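Local coordinates for protein-disulfide isomerase (Novosphingobium aromaticivorans, PDB 3GMF) that probably rearranges or exchanges disulfide bonds in other proteins, at residues 72-77 with 133-138; 95-100 with 106-111; 164-169 with 176-181. All blocks are in the same frame, centred on the assembly; numbering follows the deposited sequence.

Interaction 1 (72-77 with 133-138)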
ATOM      1  N   ASN A  72       7.701   2.724  -2.880  1.00 26.13           N
ATOM      2  CA  ASN A  72       8.575   3.368  -1.898  1.00 24.43           C
ATOM      3  C   ASN A  72       9.922   3.861  -2.435  1.00 32.34           C
ATOM      4  O   ASN A  72      10.649   4.532  -1.692  1.00 29.92           O
ATOM      5  CB  ASN A  72       8.780   2.488  -0.661  1.00 22.99           C
ATOM      6  CG  ASN A  72       7.545   2.441   0.228  1.00 27.45           C
ATOM      7  OD1 ASN A  72       7.444   3.190   1.205  1.00 27.04           O
ATOM      8  ND2 ASN A  72       6.595   1.565  -0.114  1.00 27.20           N
ATOM      9  N   CYS A  73      10.206   3.584  -3.693  1.00 34.50           N
ATOM     10  CA  CYS A  73      11.522   3.984  -4.269  0.50 40.12           C
ATOM     11  C   CYS A  73      11.396   5.306  -4.980  1.00 42.67           C
ATOM     12  O   CYS A  73      12.403   5.920  -5.201  1.00 42.55           O
ATOM     13  CB  CYS A  73      12.157   2.903  -5.170  0.50 39.41           C
ATOM     14  SG  CYS A  73      11.538   2.746  -6.883  0.50 49.95           S
ATOM     15  N   VAL A  74      10.199   5.761  -5.287  1.00 42.68           N
ATOM     16  CA  VAL A  74       9.967   7.065  -5.917  1.00 43.90           C
ATOM     17  C   VAL A  74       9.982   8.198  -4.877  1.00 47.03           C
ATOM     18  O   VAL A  74       9.770   7.944  -3.690  1.00 45.54           O
ATOM     19  CB  VAL A  74       8.648   7.093  -6.759  1.00 42.59           C
ATOM     20  CG1 VAL A  74       8.735   6.161  -7.960  1.00 48.27           C
ATOM     21  CG2 VAL A  74       7.414   6.795  -5.905  1.00 37.18           C
ATOM     22  N   PRO A  75      10.266   9.450  -5.308  1.00 52.02           N
ATOM     23  CA  PRO A  75      10.137  10.600  -4.403  1.00 52.78           C
ATOM     24  C   PRO A  75       8.737  10.711  -3.778  1.00 50.51           C
ATOM     25  O   PRO A  75       7.757  10.340  -4.427  1.00 48.45           O
ATOM     26  CB  PRO A  75      10.407  11.808  -5.323  1.00 53.37           C
ATOM     27  CG  PRO A  75      10.277  11.285  -6.719  1.00 58.04           C
ATOM     28  CD  PRO A  75      10.743   9.869  -6.640  1.00 54.08           C
ATOM     29  N   PRO A  76       8.648  11.191  -2.516  1.00 49.24           N
ATOM     30  CA  PRO A  76       7.380  11.408  -1.796  1.00 50.92           C
ATOM     31  C   PRO A  76       6.257  12.031  -2.632  1.00 48.70           C
ATOM     32  O   PRO A  76       5.114  11.577  -2.555  1.00 45.62           O
ATOM     33  CB  PRO A  76       7.783  12.344  -0.656  1.00 49.50           C
ATOM     34  CG  PRO A  76       9.192  11.975  -0.369  1.00 52.92           C
ATOM     35  CD  PRO A  76       9.811  11.530  -1.671  1.00 51.44           C
ATOM     36  N   SER A  77       6.594  13.020  -3.462  1.00 46.60           N
ATOM     37  CA  SER A  77       5.612  13.714  -4.302  1.00 47.14           C
ATOM     38  C   SER A  77       5.047  12.877  -5.472  1.00 43.38           C
ATOM     39  O   SER A  77       4.177  13.352  -6.210  1.00 45.86           O
ATOM     40  CB  SER A  77       6.213  15.024  -4.828  1.00 45.06           C
ATOM     41  OG  SER A  77       7.409  14.765  -5.540  1.00 46.08           O
ATOM     42  N   ARG A 133       4.664   4.148 -17.282  1.00 47.73           N
ATOM     43  CA  ARG A 133       4.602   5.242 -16.316  1.00 51.38           C
ATOM     44  C   ARG A 133       5.965   5.914 -16.114  1.00 51.03           C
ATOM     45  O   ARG A 133       6.220   6.537 -15.076  1.00 57.67           O
ATOM     46  CB  ARG A 133       4.045   4.737 -14.986  1.00 47.99           C
ATOM     47  CG  ARG A 133       2.566   4.455 -15.044  1.00 46.24           C
ATOM     48  CD  ARG A 133       2.085   3.609 -13.881  1.00 44.07           C
ATOM     49  NE  ARG A 133       0.635   3.489 -13.931  1.00 43.27           N
ATOM     50  CZ  ARG A 133      -0.026   2.587 -14.654  1.00 48.85           C
ATOM     51  NH1 ARG A 133       0.628   1.685 -15.390  1.00 44.94           N
ATOM     52  NH2 ARG A 133      -1.352   2.583 -14.636  1.00 45.44           N
ATOM     53  N   GLY A 134       6.841   5.766 -17.105  1.00 52.32           N
ATOM     54  CA  GLY A 134       8.086   6.523 -17.150  1.00 52.45           C
ATOM     55  C   GLY A 134       9.317   5.883 -16.536  1.00 52.09           C
ATOM     56  O   GLY A 134      10.430   6.362 -16.763  1.00 51.15           O
ATOM     57  N   MET A 135       9.127   4.811 -15.763  1.00 44.90           N
ATOM     58  CA  MET A 135      10.238   4.113 -15.113  1.00 41.74           C
ATOM     59  C   MET A 135      10.809   3.030 -16.031  1.00 46.30           C
ATOM     60  O   MET A 135      10.133   2.046 -16.329  1.00 43.37           O
ATOM     61  CB  MET A 135       9.787   3.503 -13.771  1.00 41.57           C
ATOM     62  CG  MET A 135      10.910   2.869 -12.945  1.00 43.28           C
ATOM     63  SD  MET A 135      10.424   2.160 -11.342  1.00 31.28           S
ATOM     64  CE  MET A 135      10.241   3.628 -10.328  1.00 44.38           C
ATOM     65  N   ASP A 136      12.058   3.204 -16.463  1.00 46.00           N
ATOM     66  CA  ASP A 136      12.703   2.233 -17.353  1.00 49.23           C
ATOM     67  C   ASP A 136      13.161   0.989 -16.591  1.00 50.50           C
ATOM     68  O   ASP A 136      13.017   0.924 -15.365  1.00 49.26           O
ATOM     69  CB  ASP A 136      13.858   2.871 -18.154  1.00 50.94           C
ATOM     70  CG  ASP A 136      14.902   3.554 -17.273  1.00 61.79           C
ATOM     71  OD1 ASP A 136      15.336   2.973 -16.256  1.00 58.90           O
ATOM     72  OD2 ASP A 136      15.310   4.688 -17.616  1.00 69.41           O
ATOM     73  N   ARG A 137      13.706   0.014 -17.318  1.00 48.11           N
ATOM     74  CA  ARG A 137      14.181  -1.232 -16.726  1.00 51.59           C
ATOM     75  C   ARG A 137      15.317  -1.039 -15.702  1.00 53.46           C
ATOM     76  O   ARG A 137      15.298  -1.671 -14.649  1.00 51.75           O
ATOM     77  CB  ARG A 137      14.589  -2.234 -17.812  1.00 50.46           C
ATOM     78  CG  ARG A 137      14.885  -3.641 -17.287  1.00 50.26           C
ATOM     79  CD  ARG A 137      15.059  -4.639 -18.417  1.00 53.37           C
ATOM     80  NE  ARG A 137      13.783  -5.174 -18.894  1.00 57.69           N
ATOM     81  CZ  ARG A 137      13.199  -6.272 -18.416  1.00 56.13           C
ATOM     82  NH1 ARG A 137      13.766  -6.965 -17.432  1.00 53.57           N
ATOM     83  NH2 ARG A 137      12.039  -6.677 -18.919  1.00 58.23           N
ATOM     84  N   SER A 138      16.276  -0.162 -16.004  1.00 54.18           N
ATOM     85  CA  SER A 138      17.422   0.080 -15.122  0.50 53.89           C
ATOM     86  C   SER A 138      17.014   0.706 -13.786  1.00 53.55           C
ATOM     87  O   SER A 138      17.545   0.339 -12.736  1.00 53.23           O
ATOM     88  CB  SER A 138      18.481   0.945 -15.821  0.50 54.95           C
ATOM     89  OG  SER A 138      17.964   2.218 -16.179  0.50 51.95           O
TER
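M135 makes the contact with its terminal methyl, CE, which meets side chains of C73 and V74. The two approaches differ in direction. V74 CG1 lies 3.8 Å from M135 CE and nearly in line with the SD-CE bond (SD-CE...CG1 about 160°), so the thioether ends almost head-on against this valine branch. C73 SG is also 3.8 Å from M135 CE but comes from the flank, at about 107° to the same bond; C73 is modelled in two conformers, which makes this second approach less certain. The methionine chain runs straight through its first two torsions, with CG opposite the backbone N, and bends only at chi3 (-77°), and that turn swings CE onto V74.

The segments are linkers between helices: residues 133-138 lead from helix 126-131 into helix 137-144, while residues 72-77 join helix 62-73 to helix 76-88. All these helices belong to the largely helical insertion between strands 51-57 and 171-174, as in DsbA-like members of the thioredoxin superfamily. C73 is tied covalently to C143 by a disulfide, and M135 also packs on L140 and C143, so the methionine lies beside the cross-link. Before M135, G134 closes helix 126-131 in a Schellman motif with positive phi; after it, D136 takes the N-cap position of helix 137-144, its side chain capping a backbone N in the first turn.

Interaction 2 (95-100 with 106-111)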
ATOM      1  N   GLY A  95      -3.780 -10.605 -12.102  1.00 23.57           N
ATOM      2  CA  GLY A  95      -4.234 -11.869 -12.693  1.00 24.50           C
ATOM      3  C   GLY A  95      -3.349 -13.083 -12.435  1.00 21.66           C
ATOM      4  O   GLY A  95      -3.879 -14.165 -12.150  1.00 23.08           O
ATOM      5  N   PRO A  96      -2.004 -12.931 -12.541  1.00 19.88           N
ATOM      6  CA  PRO A  96      -1.147 -14.098 -12.265  1.00 22.36           C
ATOM      7  C   PRO A  96      -1.263 -14.694 -10.864  1.00 22.21           C
ATOM      8  O   PRO A  96      -0.866 -15.837 -10.676  1.00 21.70           O
ATOM      9  CB  PRO A  96       0.263 -13.567 -12.487  1.00 24.00           C
ATOM     10  CG  PRO A  96       0.079 -12.444 -13.483  1.00 24.92           C
ATOM     11  CD  PRO A  96      -1.198 -11.800 -13.049  1.00 23.81           C
ATOM     12  N   LEU A  97      -1.773 -13.938  -9.891  1.00 18.87           N
ATOM     13  CA  LEU A  97      -2.013 -14.540  -8.575  1.00 23.64           C
ATOM     14  C   LEU A  97      -2.979 -15.720  -8.685  1.00 23.48           C
ATOM     15  O   LEU A  97      -2.736 -16.777  -8.095  1.00 24.45           O
ATOM     16  CB  LEU A  97      -2.556 -13.496  -7.581  1.00 26.14           C
ATOM     17  CG  LEU A  97      -3.005 -14.058  -6.225  1.00 29.78           C
ATOM     18  CD1 LEU A  97      -1.852 -14.723  -5.485  1.00 30.37           C
ATOM     19  CD2 LEU A  97      -3.650 -12.960  -5.378  1.00 31.95           C
ATOM     20  N   ALA A  98      -4.064 -15.549  -9.444  1.00 23.14           N
ATOM     21  CA  ALA A  98      -5.023 -16.639  -9.659  1.00 25.74           C
ATOM     22  C   ALA A  98      -4.568 -17.668 -10.694  1.00 27.03           C
ATOM     23  O   ALA A  98      -4.752 -18.868 -10.498  1.00 26.90           O
ATOM     24  CB  ALA A  98      -6.351 -16.087 -10.066  1.00 27.45           C
ATOM     25  N   ASN A  99      -3.991 -17.182 -11.790  1.00 20.92           N
ATOM     26  CA  ASN A  99      -3.786 -17.968 -12.988  1.00 22.96           C
ATOM     27  C   ASN A  99      -2.472 -18.738 -13.034  1.00 20.09           C
ATOM     28  O   ASN A  99      -2.323 -19.647 -13.853  1.00 23.90           O
ATOM     29  CB  ASN A  99      -3.915 -17.063 -14.232  1.00 24.59           C
ATOM     30  CG  ASN A  99      -5.356 -16.597 -14.482  1.00 26.89           C
ATOM     31  OD1 ASN A  99      -6.322 -17.233 -14.043  1.00 28.19           O
ATOM     32  ND2 ASN A  99      -5.501 -15.474 -15.187  1.00 32.63           N
ATOM     33  N   SER A 100      -1.498 -18.381 -12.191  1.00 20.31           N
ATOM     34  CA  SER A 100      -0.201 -19.041 -12.293  1.00 17.98           C
ATOM     35  C   SER A 100      -0.279 -20.512 -11.874  1.00 19.34           C
ATOM     36  O   SER A 100      -1.194 -20.915 -11.169  1.00 20.81           O
ATOM     37  CB  SER A 100       0.877 -18.323 -11.480  1.00 23.33           C
ATOM     38  OG  SER A 100       1.088 -17.022 -11.999  1.00 20.40           O
ATOM     39  N   GLN A 106       6.223 -21.590  -7.090  1.00 25.48           N
ATOM     40  CA  GLN A 106       7.406 -22.052  -6.353  0.50 24.37           C
ATOM     41  C   GLN A 106       8.496 -20.980  -6.299  1.00 25.45           C
ATOM     42  O   GLN A 106       9.201 -20.810  -5.286  1.00 26.00           O
ATOM     43  CB  GLN A 106       7.970 -23.331  -6.994  0.50 20.77           C
ATOM     44  CG  GLN A 106       7.106 -24.591  -6.810  0.50 19.77           C
ATOM     45  CD  GLN A 106       7.025 -25.106  -5.361  0.50 25.69           C
ATOM     46  OE1 GLN A 106       7.811 -24.712  -4.484  0.50 25.03           O
ATOM     47  NE2 GLN A 106       6.072 -26.008  -5.115  0.50 29.93           N
ATOM     48  N   ARG A 107       8.639 -20.262  -7.398  1.00 23.56           N
ATOM     49  CA  ARG A 107       9.672 -19.226  -7.505  1.00 28.25           C
ATOM     50  C   ARG A 107       9.381 -17.977  -6.663  1.00 28.35           C
ATOM     51  O   ARG A 107      10.295 -17.204  -6.378  1.00 28.65           O
ATOM     52  CB  ARG A 107       9.856 -18.836  -8.968  1.00 27.75           C
ATOM     53  CG  ARG A 107      10.389 -19.966  -9.854  1.00 28.05           C
ATOM     54  CD  ARG A 107       9.756 -19.974 -11.250  1.00 45.25           C
ATOM     55  NE  ARG A 107       9.914 -18.740 -12.024  1.00 44.44           N
ATOM     56  CZ  ARG A 107       8.963 -17.818 -12.191  1.00 50.09           C
ATOM     57  NH1 ARG A 107       9.218 -16.734 -12.929  1.00 47.10           N
ATOM     58  NH2 ARG A 107       7.766 -17.960 -11.602  1.00 28.21           N
ATOM     59  N   TRP A 108       8.123 -17.766  -6.259  1.00 19.93           N
ATOM     60  CA  TRP A 108       7.812 -16.587  -5.454  1.00 20.39           C
ATOM     61  C   TRP A 108       8.214 -16.764  -3.999  1.00 24.00           C
ATOM     62  O   TRP A 108       8.301 -15.785  -3.257  1.00 25.00           O
ATOM     63  CB  TRP A 108       6.317 -16.236  -5.504  1.00 21.64           C
ATOM     64  CG  TRP A 108       5.700 -16.174  -6.896  1.00 19.25           C
ATOM     65  CD1 TRP A 108       6.335 -15.972  -8.093  1.00 25.48           C
ATOM     66  CD2 TRP A 108       4.307 -16.260  -7.181  1.00 20.98           C
ATOM     67  NE1 TRP A 108       5.416 -15.953  -9.123  1.00 22.67           N
ATOM     68  CE2 TRP A 108       4.157 -16.131  -8.593  1.00 22.03           C
ATOM     69  CE3 TRP A 108       3.167 -16.453  -6.385  1.00 21.26           C
ATOM     70  CZ2 TRP A 108       2.913 -16.173  -9.217  1.00 23.68           C
ATOM     71  CZ3 TRP A 108       1.923 -16.500  -7.001  1.00 21.39           C
ATOM     72  CH2 TRP A 108       1.809 -16.374  -8.419  1.00 22.04           C
ATOM     73  N   PHE A 109       8.414 -18.017  -3.583  1.00 26.40           N
ATOM     74  CA  PHE A 109       8.441 -18.329  -2.134  1.00 30.21           C
ATOM     75  C   PHE A 109       9.694 -19.041  -1.702  1.00 33.34           C
ATOM     76  O   PHE A 109       9.763 -19.544  -0.575  1.00 34.51           O
ATOM     77  CB  PHE A 109       7.226 -19.180  -1.701  1.00 33.33           C
ATOM     78  CG  PHE A 109       5.916 -18.481  -1.851  1.00 28.32           C
ATOM     79  CD1 PHE A 109       5.565 -17.427  -1.024  1.00 25.12           C
ATOM     80  CD2 PHE A 109       5.033 -18.874  -2.842  1.00 29.17           C
ATOM     81  CE1 PHE A 109       4.349 -16.767  -1.180  1.00 28.83           C
ATOM     82  CE2 PHE A 109       3.840 -18.221  -3.013  1.00 23.61           C
ATOM     83  CZ  PHE A 109       3.482 -17.171  -2.181  1.00 23.77           C
ATOM     84  N   ASN A 110      10.669 -19.072  -2.602  1.00 31.39           N
ATOM     85  CA  ASN A 110      11.900 -19.842  -2.462  1.00 38.76           C
ATOM     86  C   ASN A 110      13.055 -19.098  -3.103  1.00 42.85           C
ATOM     87  O   ASN A 110      12.855 -18.306  -4.025  1.00 43.57           O
ATOM     88  CB  ASN A 110      11.754 -21.211  -3.127  1.00 39.49           C
ATOM     89  CG  ASN A 110      10.846 -22.124  -2.353  1.00 47.55           C
ATOM     90  OD1 ASN A 110      11.148 -22.480  -1.206  1.00 36.06           O
ATOM     91  ND2 ASN A 110       9.705 -22.484  -2.949  1.00 40.74           N
ATOM     92  N   GLY A 111      14.269 -19.360  -2.627  1.00 42.65           N
ATOM     93  CA  GLY A 111      15.431 -18.629  -3.121  1.00 41.28           C
ATOM     94  C   GLY A 111      15.628 -17.333  -2.351  1.00 37.17           C
ATOM     95  O   GLY A 111      14.948 -17.069  -1.357  1.00 39.97           O
TER
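W108 presents the edge of its six-membered ring to the end of helix 95-99. P96 O lies in the ring plane, 3.5 Å from W108 CH2, and S100 OG stands 3.4 Å from W108 CZ2, also near that plane, so two oxygens face neighbouring aromatic C-H groups. L97 adds a looser apolar touch, its CD1 4.4 Å from W108 CZ3.

The next shell fixes these oxygens. S100, the first residue beyond the helix, has OG beside its own backbone N (chi1 -64°), a rotation that folds the hydroxyl back onto the helix and lets OG donate to P96 O at 2.6 Å. That donor is tilted 24° from the carbonyl plane, and S100 N, bonded to the same P96 O at 3.0 Å, arrives from the opposite face. Were S100 an alanine, P96 O would probably be left with one donor instead of two, and a gap would be likely to open beside W108 CZ2.

Other residues hold the rest of the indole: the ring meets F124, and the side chain also touches I120 of helix 113-123 and I63. W108 sits within a type I turn from Q106 to F109, braced where N110 ND2 bonds to Q106 O at 2.9 Å in the carbonyl plane, on a lone pair. R105, between the segments, reaches back to L97 O and S100 O.

No hydrogen bond joins the segments directly. W108 NE1, not used in this contact, bonds to D123 OD2, which R107 also engages in a salt bridge. The carbonyl of P96 spends its stronger bonds on S100 and faces the slightly positive rim of the indole, a contact that is probably weakly attractive.

Interaction 3 (164-169 with 176-181)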
ATOM      1  N   TYR A 164      -0.264  -3.316  17.181  1.00 30.36           N
ATOM      2  CA  TYR A 164      -1.670  -3.017  16.925  1.00 35.19           C
ATOM      3  C   TYR A 164      -2.545  -4.205  16.599  1.00 36.81           C
ATOM      4  O   TYR A 164      -3.755  -4.042  16.418  1.00 38.77           O
ATOM      5  CB  TYR A 164      -1.779  -1.916  15.864  1.00 39.77           C
ATOM      6  CG  TYR A 164      -1.067  -0.661  16.290  1.00 37.81           C
ATOM      7  CD1 TYR A 164      -1.437  -0.000  17.469  1.00 40.90           C
ATOM      8  CD2 TYR A 164      -0.009  -0.143  15.549  1.00 35.80           C
ATOM      9  CE1 TYR A 164      -0.784   1.147  17.881  1.00 44.73           C
ATOM     10  CE2 TYR A 164       0.653   1.008  15.954  1.00 46.30           C
ATOM     11  CZ  TYR A 164       0.257   1.653  17.123  1.00 49.46           C
ATOM     12  OH  TYR A 164       0.898   2.796  17.545  1.00 40.15           O
ATOM     13  N   ASN A 165      -1.935  -5.385  16.551  1.00 26.89           N
ATOM     14  CA  ASN A 165      -2.652  -6.617  16.265  1.00 30.58           C
ATOM     15  C   ASN A 165      -3.306  -6.572  14.894  1.00 29.25           C
ATOM     16  O   ASN A 165      -4.326  -7.221  14.664  1.00 29.45           O
ATOM     17  CB  ASN A 165      -3.705  -6.887  17.342  1.00 37.02           C
ATOM     18  CG  ASN A 165      -3.137  -6.809  18.745  1.00 48.44           C
ATOM     19  OD1 ASN A 165      -2.120  -7.432  19.052  1.00 55.67           O
ATOM     20  ND2 ASN A 165      -3.792  -6.038  19.606  1.00 40.32           N
ATOM     21  N   VAL A 166      -2.718  -5.804  13.982  1.00 25.73           N
ATOM     22  CA  VAL A 166      -3.295  -5.684  12.636  1.00 26.86           C
ATOM     23  C   VAL A 166      -3.254  -7.057  11.980  1.00 29.11           C
ATOM     24  O   VAL A 166      -2.216  -7.737  11.937  1.00 25.08           O
ATOM     25  CB  VAL A 166      -2.593  -4.590  11.745  1.00 24.73           C
ATOM     26  CG1 VAL A 166      -3.240  -4.532  10.348  1.00 24.71           C
ATOM     27  CG2 VAL A 166      -2.683  -3.228  12.392  1.00 28.21           C
ATOM     28  N   SER A 167      -4.414  -7.474  11.505  1.00 25.97           N
ATOM     29  CA  SER A 167      -4.560  -8.763  10.886  1.00 24.59           C
ATOM     30  C   SER A 167      -5.190  -8.667   9.484  1.00 29.36           C
ATOM     31  O   SER A 167      -4.536  -8.935   8.471  1.00 27.81           O
ATOM     32  CB  SER A 167      -5.421  -9.628  11.811  1.00 35.05           C
ATOM     33  OG  SER A 167      -5.599 -10.903  11.268  1.00 39.70           O
ATOM     34  N   GLY A 168      -6.466  -8.301   9.430  1.00 30.94           N
ATOM     35  CA  GLY A 168      -7.153  -8.089   8.156  1.00 28.85           C
ATOM     36  C   GLY A 168      -6.804  -6.728   7.559  1.00 24.18           C
ATOM     37  O   GLY A 168      -6.370  -5.822   8.259  1.00 25.12           O
ATOM     38  N   THR A 169      -6.977  -6.607   6.246  1.00 23.16           N
ATOM     39  CA  THR A 169      -6.764  -5.342   5.528  1.00 22.75           C
ATOM     40  C   THR A 169      -7.993  -4.978   4.670  1.00 23.50           C
ATOM     41  O   THR A 169      -8.724  -5.877   4.243  1.00 22.58           O
ATOM     42  CB  THR A 169      -5.518  -5.416   4.642  1.00 23.97           C
ATOM     43  OG1 THR A 169      -5.569  -6.628   3.881  1.00 23.93           O
ATOM     44  CG2 THR A 169      -4.234  -5.375   5.515  1.00 20.94           C
ATOM     45  N   GLY A 176      -4.873   7.371  17.193  1.00 43.14           N
ATOM     46  CA  GLY A 176      -4.304   6.298  18.010  1.00 37.37           C
ATOM     47  C   GLY A 176      -5.159   5.092  18.400  1.00 38.63           C
ATOM     48  O   GLY A 176      -4.661   4.167  19.036  1.00 45.66           O
ATOM     49  N   ILE A 177      -6.446   5.109  18.044  1.00 39.68           N
ATOM     50  CA  ILE A 177      -7.349   4.008  18.369  0.50 34.42           C
ATOM     51  C   ILE A 177      -7.564   3.160  17.123  1.00 30.40           C
ATOM     52  O   ILE A 177      -8.006   3.674  16.095  1.00 28.68           O
ATOM     53  CB  ILE A 177      -8.716   4.519  18.939  0.50 37.92           C
ATOM     54  CG1 ILE A 177      -8.540   5.106  20.351  0.50 44.61           C
ATOM     55  CG2 ILE A 177      -9.794   3.414  18.930  0.50 31.44           C
ATOM     56  CD1 ILE A 177      -7.978   4.133  21.402  0.50 47.27           C
ATOM     57  N   LEU A 178      -7.234   1.863  17.224  1.00 30.06           N
ATOM     58  CA  LEU A 178      -7.475   0.920  16.119  1.00 28.83           C
ATOM     59  C   LEU A 178      -8.968   0.658  16.052  1.00 31.06           C
ATOM     60  O   LEU A 178      -9.599   0.345  17.064  1.00 29.32           O
ATOM     61  CB  LEU A 178      -6.707  -0.410  16.266  1.00 32.80           C
ATOM     62  CG  LEU A 178      -6.840  -1.363  15.065  1.00 32.23           C
ATOM     63  CD1 LEU A 178      -6.007  -0.951  13.858  1.00 30.87           C
ATOM     64  CD2 LEU A 178      -6.579  -2.834  15.446  1.00 37.80           C
ATOM     65  N   LEU A 179      -9.537   0.825  14.862  1.00 22.50           N
ATOM     66  CA  LEU A 179     -10.976   0.754  14.735  1.00 20.50           C
ATOM     67  C   LEU A 179     -11.445  -0.685  14.560  1.00 23.68           C
ATOM     68  O   LEU A 179     -11.255  -1.283  13.492  1.00 25.27           O
ATOM     69  CB  LEU A 179     -11.440   1.640  13.572  1.00 21.91           C
ATOM     70  CG  LEU A 179     -11.003   3.106  13.654  1.00 19.95           C
ATOM     71  CD1 LEU A 179     -11.584   3.880  12.434  1.00 18.87           C
ATOM     72  CD2 LEU A 179     -11.453   3.790  14.983  1.00 21.64           C
ATOM     73  N   ALA A 180     -12.048  -1.230  15.621  1.00 23.80           N
ATOM     74  CA  ALA A 180     -12.728  -2.535  15.558  1.00 27.70           C
ATOM     75  C   ALA A 180     -13.805  -2.584  14.468  1.00 25.95           C
ATOM     76  O   ALA A 180     -14.494  -1.589  14.224  1.00 24.58           O
ATOM     77  CB  ALA A 180     -13.353  -2.881  16.917  1.00 28.97           C
ATOM     78  N   GLY A 181     -13.918  -3.736  13.801  1.00 25.23           N
ATOM     79  CA  GLY A 181     -14.971  -4.001  12.813  1.00 26.06           C
ATOM     80  C   GLY A 181     -15.034  -3.072  11.609  1.00 26.78           C
ATOM     81  O   GLY A 181     -16.045  -3.012  10.914  1.00 28.94           O
TER
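L178 reaches toward the end of helix 147-164 and divides there between a carbonyl and a valine. Its CB heads for segment 164-169, yet remains about 4.7 Å from Y164 O. With chi1 at -175°, CG stands opposite the backbone N and carries both methyls across. L178 CG is still 4.3 Å from Y164 O; it is CD2 that closes in, to 3.2 Å from Y164 O. The C=O...CD2 angle is about 163°, so the methyl sits almost straight off the end of the carbonyl, a snug approach for carbon against oxygen. The other branch, CD1, turns to V166, where it lies 4.3 Å from V166 CG2 in a looser apolar touch.

Y164 is the last residue of helix 147-164, and N165, with positive phi, turns the chain out of it. The loop then runs to T169, which touches C27, one of a C27/C30 pair resembling the CxxC motif of thioredoxins. L178 belongs to the outer strand 177-178 of the sheet, next to strand 171-174; it shares M173 and, on strand 17-23, F22 with Y164, so leucine and helix end meet over neighbouring strands.

How the interactions relate
Along the chain, interaction 1 opens first, at helix 62-73; interaction 2 opens and closes within the residues between the two segments of interaction 1, and interaction 3 follows both. Interactions 1 and 2 lie in the helical insertion, their centres 24 Å apart, whereas interaction 3 joins helix 147-164 to the outer strand of the sheet, its centre 30 Å from that of interaction 1 and across the chain's centre. No two contacts touch: the nearest atoms, about 11 Å apart, belong to interactions 2 and 3. Helix 62-73 is a common element, contributing C73 to interaction 1 and I63 beside W108 of interaction 2. Two contacts thus lie among helices and loops of the insertion, and the third joins a helix end to the sheet edge.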